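Local atomic coordinates of cellulose biosynthesis protein BcsG (Salmonella typhimurium LT2, PDB entry 5OLT), a protein that is required for cellulose biosynthesis as a subunit of the bacterial cellulose synthase, its zinc-bearing extramembrane domain belonging to the alkaline phosphatase family. Residues A23-L34 against V361-R372. Sequence-based numbering, arbitrary orientation.
Sequences APPTTANLNAWL and VVIQYQGKPYVR
Leu30 meets Tyr365 with one methyl and Tyr370 with the other, a worked case of a branched side chain shared by two rings. Leu30 CB lies 4.3 Å from Ile363 CD1, and Leu30 CG, where the branches part, is 4.0 Å from the same atom. Leu30 CD1 sits over the centre of the Tyr365 ring, 3.6 Å from its centroid and only 8° off the normal, a CH-pi contact. Leu30 CD2 turns instead to the face of Tyr370, where it lies off-centre, 3.6 Å from Tyr370 CG. These two tyrosines belong to an antiparallel beta hairpin, strands 361-365 and 368-372 joined by a type I' turn; helix 27-34 runs roughly perpendicular to both, bringing the N-terminal part of the domain onto its C-terminal sheet. Tyr365 has CG anti to the backbone N (chi1 -168°), which lays one ring face against Leu30 CD1 and turns the CE2 edge to the indole face of Trp33 in a T-shaped pair; its OH donates to Ala23 O at 2.6 Å, from above the carbonyl plane. From strand 368-372, Arg372 NH1 gives Asn31 OD1, on the helix, a 2.9 Å hydrogen bond, with the oxygen in the guanidinium plane. Trp378 NE1 also bonds that oxygen, while a water bridges Arg372 NH1 to Asn31 O.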
loop_
_atom_site.group_PDB
_atom_site.type_symbol
_atom_site.label_atom_id
_atom_site.label_comp_id
_atom_site.label_asym_id
_atom_site.label_seq_id
_atom_site.Cartn_x
_atom_site.Cartn_y
_atom_site.Cartn_z
ATOM N N ALA A 23 18.300 24.124 0.813
ATOM C CA ALA A 23 17.863 25.495 1.174
ATOM C C ALA A 23 17.326 25.570 2.623
ATOM O O ALA A 23 16.749 24.569 3.122
ATOM C CB ALA A 23 16.801 25.995 0.201
ATOM N N PRO A 24 17.471 26.732 3.300
ATOM C CA PRO A 24 16.956 26.825 4.679
ATOM C C PRO A 24 15.435 26.664 4.746
ATOM O O PRO A 24 14.749 27.024 3.786
ATOM C CB PRO A 24 17.410 28.218 5.140
ATOM C CG PRO A 24 18.562 28.515 4.255
ATOM C CD PRO A 24 18.177 27.980 2.919
ATOM N N PRO A 25 14.916 26.078 5.839
ATOM C CA PRO A 25 13.487 25.759 5.928
ATOM C C PRO A 25 12.491 26.937 6.136
ATOM O O PRO A 25 11.681 26.935 7.063
ATOM C CB PRO A 25 13.435 24.773 7.101
ATOM C CG PRO A 25 14.583 25.176 7.971
ATOM C CD PRO A 25 15.663 25.527 6.989
ATOM N N THR A 26 12.485 27.882 5.224
ATOM C CA THR A 26 11.528 28.977 5.250
ATOM C C THR A 26 10.232 28.550 4.570
ATOM O O THR A 26 10.217 27.577 3.779
ATOM C CB THR A 26 12.081 30.189 4.484
ATOM O OG1 THR A 26 12.250 29.803 3.106
ATOM C CG2 THR A 26 13.433 30.638 5.076
ATOM N N THR A 27 9.148 29.270 4.797
ATOM C CA THR A 27 7.890 28.945 4.089
ATOM C C THR A 27 8.093 28.935 2.560
ATOM O O THR A 27 7.624 28.016 1.864
ATOM C CB THR A 27 6.707 29.823 4.568
ATOM O OG1 THR A 27 6.222 29.290 5.804
ATOM C CG2 THR A 27 5.542 29.812 3.589
ATOM N N ALA A 28 8.791 29.947 2.029
ATOM C CA ALA A 28 8.999 30.005 0.592
ATOM C C ALA A 28 9.765 28.779 0.084
ATOM O O ALA A 28 9.400 28.201 -0.939
ATOM C CB ALA A 28 9.715 31.304 0.178
ATOM N N ASN A 29 10.813 28.381 0.797
ATOM C CA ASN A 29 11.619 27.230 0.365
ATOM C C ASN A 29 10.869 25.914 0.492
ATOM O O ASN A 29 11.050 25.041 -0.355
ATOM C CB ASN A 29 12.972 27.154 1.064
ATOM C CG ASN A 29 13.915 28.263 0.608
ATOM O OD1 ASN A 29 14.826 28.648 1.350
ATOM N ND2 ASN A 29 13.696 28.769 -0.576
ATOM N N LEU A 30 10.043 25.764 1.534
ATOM C CA LEU A 30 9.284 24.518 1.677
ATOM C C LEU A 30 8.176 24.478 0.633
ATOM O O LEU A 30 7.952 23.419 0.038
ATOM C CB LEU A 30 8.714 24.382 3.097
ATOM C CG LEU A 30 9.637 23.678 4.108
ATOM C CD1 LEU A 30 11.001 24.288 4.287
ATOM C CD2 LEU A 30 8.884 23.661 5.436
ATOM N N ASN A 31 7.555 25.627 0.330
ATOM C CA ASN A 31 6.569 25.680 -0.757
ATOM C C ASN A 31 7.235 25.302 -2.091
ATOM O O ASN A 31 6.703 24.501 -2.887
ATOM C CB ASN A 31 5.976 27.109 -0.886
ATOM C CG ASN A 31 4.869 27.387 0.100
ATOM O OD1 ASN A 31 4.308 26.476 0.729
ATOM N ND2 ASN A 31 4.500 28.651 0.213
ATOM N N ALA A 32 8.413 25.874 -2.345
ATOM C CA ALA A 32 9.126 25.587 -3.586
ATOM C C ALA A 32 9.515 24.097 -3.659
ATOM O O ALA A 32 9.402 23.476 -4.710
ATOM C CB ALA A 32 10.345 26.472 -3.733
ATOM N N TRP A 33 9.989 23.541 -2.530
ATOM C CA TRP A 33 10.332 22.128 -2.479
ATOM C C TRP A 33 9.116 21.256 -2.850
ATOM O O TRP A 33 9.259 20.309 -3.647
ATOM C CB TRP A 33 10.902 21.737 -1.100
ATOM C CG TRP A 33 11.337 20.314 -1.100
ATOM C CD1 TRP A 33 12.554 19.830 -1.450
ATOM C CD2 TRP A 33 10.518 19.167 -0.803
ATOM N NE1 TRP A 33 12.549 18.460 -1.410
ATOM C CE2 TRP A 33 11.315 18.027 -1.006
ATOM C CE3 TRP A 33 9.177 19.002 -0.377
ATOM C CZ2 TRP A 33 10.823 16.725 -0.802
ATOM C CZ3 TRP A 33 8.687 17.705 -0.190
ATOM C CH2 TRP A 33 9.506 16.593 -0.399
ATOM N N LEU A 34 7.951 21.593 -2.292
ATOM C CA LEU A 34 6.771 20.796 -2.602
ATOM C C LEU A 34 6.412 20.849 -4.093
ATOM O O LEU A 34 6.063 19.829 -4.686
ATOM C CB LEU A 34 5.599 21.207 -1.718
ATOM C CG LEU A 34 4.299 20.385 -1.857
ATOM C CD1 LEU A 34 4.508 18.936 -1.356
ATOM C CD2 LEU A 34 3.158 21.039 -1.101
ATOM N N VAL A 361 -1.014 19.399 4.187
ATOM C CA VAL A 361 0.157 18.658 3.652
ATOM C C VAL A 361 1.186 18.533 4.772
ATOM O O VAL A 361 1.415 19.489 5.533
ATOM C CB VAL A 361 0.807 19.404 2.451
ATOM C CG1 VAL A 361 1.930 18.576 1.868
ATOM C CG2 VAL A 361 -0.198 19.725 1.318
ATOM N N VAL A 362 1.774 17.333 4.884
ATOM C CA VAL A 362 2.837 17.091 5.844
ATOM C C VAL A 362 4.044 16.627 5.033
ATOM O O VAL A 362 3.933 15.743 4.171
ATOM C CB VAL A 362 2.449 16.017 6.877
ATOM C CG1 VAL A 362 3.634 15.648 7.750
ATOM C CG2 VAL A 362 1.317 16.544 7.742
ATOM N N ILE A 363 5.202 17.199 5.351
ATOM C CA ILE A 363 6.485 16.784 4.738
ATOM C C ILE A 363 7.547 16.629 5.805
ATOM O O ILE A 363 7.387 17.111 6.936
ATOM C CB ILE A 363 6.992 17.788 3.655
ATOM C CG1 ILE A 363 7.445 19.117 4.291
ATOM C CG2 ILE A 363 5.877 17.994 2.607
ATOM C CD1 ILE A 363 8.015 20.138 3.293
ATOM N N GLN A 364 8.621 15.931 5.438
ATOM C CA GLN A 364 9.859 15.918 6.214
ATOM C C GLN A 364 10.847 16.802 5.479
ATOM O O GLN A 364 11.060 16.620 4.291
ATOM C CB GLN A 364 10.416 14.506 6.346
ATOM C CG GLN A 364 9.544 13.565 7.146
ATOM C CD GLN A 364 9.733 13.697 8.644
ATOM O OE1 GLN A 364 10.627 14.387 9.116
ATOM N NE2 GLN A 364 8.911 13.005 9.385
ATOM N N TYR A 365 11.440 17.754 6.170
ATOM C CA TYR A 365 12.392 18.668 5.504
ATOM C C TYR A 365 13.590 18.767 6.419
ATOM O O TYR A 365 13.439 19.160 7.586
ATOM C CB TYR A 365 11.762 20.060 5.268
ATOM C CG TYR A 365 12.601 20.907 4.338
ATOM C CD1 TYR A 365 13.676 21.650 4.841
ATOM C CD2 TYR A 365 12.337 20.946 2.953
ATOM C CE1 TYR A 365 14.486 22.404 3.988
ATOM C CE2 TYR A 365 13.151 21.672 2.090
ATOM C CZ TYR A 365 14.215 22.416 2.622
ATOM O OH TYR A 365 15.016 23.154 1.771
ATOM N N GLN A 366 14.760 18.386 5.889
ATOM C CA GLN A 366 15.988 18.255 6.666
ATOM C C GLN A 366 15.742 17.465 7.950
ATOM O O GLN A 366 16.191 17.836 9.042
ATOM C CB GLN A 366 16.616 19.626 6.934
ATOM C CG GLN A 366 17.098 20.281 5.652
ATOM C CD GLN A 366 17.656 21.670 5.857
ATOM O OE1 GLN A 366 17.732 22.160 6.975
ATOM N NE2 GLN A 366 18.040 22.311 4.774
ATOM N N GLY A 367 14.958 16.392 7.792
ATOM C CA GLY A 367 14.737 15.415 8.857
ATOM C C GLY A 367 13.717 15.808 9.908
ATOM O O GLY A 367 13.586 15.099 10.904
ATOM N N LYS A 368 12.978 16.901 9.694
ATOM C CA LYS A 368 12.015 17.380 10.690
ATOM C C LYS A 368 10.651 17.491 10.007
ATOM O O LYS A 368 10.583 17.893 8.849
ATOM C CB LYS A 368 12.410 18.761 11.219
ATOM C CG LYS A 368 13.792 18.802 11.893
ATOM C CD LYS A 368 14.202 20.201 12.367
ATOM C CE LYS A 368 13.146 20.869 13.255
ATOM N NZ LYS A 368 13.754 21.552 14.435
ATOM N N PRO A 369 9.567 17.189 10.730
ATOM C CA PRO A 369 8.258 17.252 10.074
ATOM C C PRO A 369 7.623 18.640 10.128
ATOM O O PRO A 369 7.703 19.336 11.144
ATOM C CB PRO A 369 7.426 16.242 10.891
ATOM C CG PRO A 369 8.026 16.307 12.276
ATOM C CD PRO A 369 9.496 16.510 12.048
ATOM N N TYR A 370 7.012 19.033 9.023
ATOM C CA TYR A 370 6.284 20.326 8.937
ATOM C C TYR A 370 4.921 20.083 8.380
ATOM O O TYR A 370 4.732 19.143 7.587
ATOM C CB TYR A 370 7.010 21.278 7.975
ATOM C CG TYR A 370 8.362 21.724 8.478
ATOM C CD1 TYR A 370 9.495 20.940 8.269
ATOM C CD2 TYR A 370 8.497 22.930 9.197
ATOM C CE1 TYR A 370 10.751 21.332 8.738
ATOM C CE2 TYR A 370 9.749 23.329 9.674
ATOM C CZ TYR A 370 10.868 22.540 9.419
ATOM O OH TYR A 370 12.100 22.924 9.867
ATOM N N VAL A 371 3.969 20.929 8.771
ATOM C CA VAL A 371 2.623 20.861 8.258
ATOM C C VAL A 371 2.206 22.204 7.634
ATOM O O VAL A 371 2.519 23.267 8.199
ATOM C CB VAL A 371 1.611 20.370 9.348
ATOM C CG1 VAL A 371 1.570 21.266 10.577
ATOM C CG2 VAL A 371 0.220 20.212 8.752
ATOM N N ARG A 372 1.480 22.131 6.519
ATOM C CA ARG A 372 0.879 23.320 5.887
ATOM C C ARG A 372 -0.613 23.136 5.839
ATOM O O ARG A 372 -1.123 22.161 5.275
ATOM C CB ARG A 372 1.395 23.490 4.462
ATOM C CG ARG A 372 0.978 24.846 3.899
ATOM C CD ARG A 372 1.501 25.060 2.495
ATOM N NE ARG A 372 0.830 24.173 1.550
ATOM C CZ ARG A 372 1.222 23.998 0.287
ATOM N NH1 ARG A 372 2.340 24.611 -0.164
ATOM N NH2 ARG A 372 0.513 23.204 -0.506
HETATM O O HOH W 1 3.782 24.689 -2.677
#